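Local coordinates for carbohydrate kinase, FGGY (Rhodospirillum rubrum, PDB 3IFR), which probably phosphorylates D-xylulose as a xylulose kinase of the FGGY family, whose two domains belong to the actin-like ATPase clan, at residues Ile272-Thr277 with Pro292-Pro297. Numbering follows the deposited sequence.
Sequences IVASAT and PGLYAP
Ser275 and Tyr295 trade both of their backbone bonds, forming an antiparallel hydrogen-bonded pair. Tyr295 N gives to Ser275 O at 2.9 Å; the return bond runs from Ser275 N to Tyr295 O at 3.1 Å. Tyr295 O also takes a longer CA-H...O contact from Ala274. Two residues back from Ser275 and two on from Tyr295, Val273 N reaches Pro297 O at 3.2 Å. Proline has no N-H to offer in return, so Val273 O is met by carbon instead: Ala296 CA comes within 3.2 Å of it in a CA-H...O contact, and Pro297 CD within 3.4 Å. Tyr295 CG lies anti to its own carbonyl carbon (chi1 -63°), which sets the ring beside the turn at Ala276 and Thr277, with Ala276 O at the ring edge near its plane. The methyls of Leu294 brush Ala274 and Ala276 loosely. Together these bonds carry the pairing of strands 269-273 and 298-301 into the long loop that links them, at one margin of the mixed sheet of the C-terminal domain. On its other side Ala274 bonds to Gly259 and Asp260, just before and at the start of strand 260-265, while helix 245-252 packs on Ile272 and Ala296.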
loop_
_atom_site.group_PDB
_atom_site.type_symbol
_atom_site.label_atom_id
_atom_site.label_comp_id
_atom_site.label_asym_id
_atom_site.label_seq_id
_atom_site.Cartn_x
_atom_site.Cartn_y
_atom_site.Cartn_z
ATOM N N ILE A 272 5.917 1.974 -5.729
ATOM C CA ILE A 272 6.405 0.737 -5.141
ATOM C C ILE A 272 7.437 0.254 -6.142
ATOM O O ILE A 272 7.212 0.331 -7.351
ATOM C CB ILE A 272 5.274 -0.317 -4.999
ATOM C CG1 ILE A 272 3.971 0.342 -4.518
ATOM C CG2 ILE A 272 5.689 -1.447 -4.086
ATOM C CD1 ILE A 272 2.898 -0.642 -3.914
ATOM N N VAL A 273 8.581 -0.204 -5.651
ATOM C CA VAL A 273 9.694 -0.528 -6.521
ATOM C C VAL A 273 10.294 -1.817 -6.035
ATOM O O VAL A 273 10.400 -2.011 -4.839
ATOM C CB VAL A 273 10.753 0.552 -6.371
ATOM C CG1 VAL A 273 11.976 0.213 -7.142
ATOM C CG2 VAL A 273 10.160 1.882 -6.813
ATOM N N ALA A 274 10.661 -2.717 -6.935
ATOM C CA ALA A 274 11.409 -3.896 -6.516
ATOM C C ALA A 274 12.906 -3.577 -6.625
ATOM O O ALA A 274 13.327 -2.913 -7.567
ATOM C CB ALA A 274 11.029 -5.094 -7.383
ATOM N N SER A 275 13.702 -4.026 -5.663
ATOM C CA SER A 275 15.118 -3.674 -5.614
ATOM C C SER A 275 15.879 -4.761 -4.903
ATOM O O SER A 275 15.337 -5.383 -3.975
ATOM C CB SER A 275 15.315 -2.351 -4.855
ATOM O OG SER A 275 16.621 -2.258 -4.329
ATOM N N ALA A 276 17.115 -5.020 -5.333
ATOM C CA ALA A 276 17.973 -5.940 -4.584
ATOM C C ALA A 276 18.628 -5.226 -3.406
ATOM O O ALA A 276 19.282 -5.853 -2.582
ATOM C CB ALA A 276 19.008 -6.515 -5.450
ATOM N N THR A 277 18.432 -3.914 -3.329
ATOM C CA THR A 277 19.140 -3.066 -2.381
ATOM C C THR A 277 18.213 -2.770 -1.228
ATOM O O THR A 277 17.144 -2.218 -1.420
ATOM C CB THR A 277 19.479 -1.708 -3.031
ATOM O OG1 THR A 277 20.416 -1.899 -4.091
ATOM C CG2 THR A 277 20.043 -0.715 -2.040
ATOM N N PRO A 292 11.263 -13.677 -2.988
ATOM C CA PRO A 292 12.340 -13.996 -2.059
ATOM C C PRO A 292 13.597 -13.319 -2.478
ATOM O O PRO A 292 13.970 -13.454 -3.614
ATOM C CB PRO A 292 12.484 -15.497 -2.225
ATOM C CG PRO A 292 11.088 -15.950 -2.592
ATOM C CD PRO A 292 10.583 -14.879 -3.487
ATOM N N GLY A 293 14.241 -12.580 -1.601
ATOM C CA GLY A 293 15.512 -12.007 -1.967
ATOM C C GLY A 293 15.397 -10.541 -2.280
ATOM O O GLY A 293 16.373 -9.804 -2.221
ATOM N N LEU A 294 14.202 -10.097 -2.611
ATOM C CA LEU A 294 14.027 -8.697 -2.959
ATOM C C LEU A 294 13.434 -7.870 -1.828
ATOM O O LEU A 294 12.759 -8.406 -0.920
ATOM C CB LEU A 294 13.242 -8.553 -4.272
ATOM C CG LEU A 294 13.844 -9.310 -5.495
ATOM C CD1 LEU A 294 13.110 -8.984 -6.751
ATOM C CD2 LEU A 294 15.352 -9.055 -5.692
ATOM N N TYR A 295 13.744 -6.570 -1.869
ATOM C CA TYR A 295 13.124 -5.548 -1.038
ATOM C C TYR A 295 12.135 -4.735 -1.874
ATOM O O TYR A 295 12.129 -4.815 -3.112
ATOM C CB TYR A 295 14.214 -4.669 -0.436
ATOM C CG TYR A 295 15.138 -5.430 0.489
ATOM C CD1 TYR A 295 16.286 -6.023 0.027
ATOM C CD2 TYR A 295 14.849 -5.560 1.843
ATOM C CE1 TYR A 295 17.138 -6.732 0.891
ATOM C CE2 TYR A 295 15.697 -6.259 2.705
ATOM C CZ TYR A 295 16.830 -6.840 2.216
ATOM O OH TYR A 295 17.657 -7.537 3.068
ATOM N N ALA A 296 11.281 -3.964 -1.214
ATOM C CA ALA A 296 10.263 -3.163 -1.901
ATOM C C ALA A 296 10.138 -1.752 -1.307
ATOM O O ALA A 296 9.144 -1.413 -0.677
ATOM C CB ALA A 296 8.892 -3.877 -1.894
ATOM N N PRO A 297 11.157 -0.910 -1.526
ATOM C CA PRO A 297 11.026 0.465 -1.035
ATOM C C PRO A 297 9.766 1.039 -1.637
ATOM O O PRO A 297 9.508 0.779 -2.800
ATOM C CB PRO A 297 12.250 1.175 -1.640
ATOM C CG PRO A 297 13.230 0.095 -1.916
ATOM C CD PRO A 297 12.421 -1.147 -2.246
#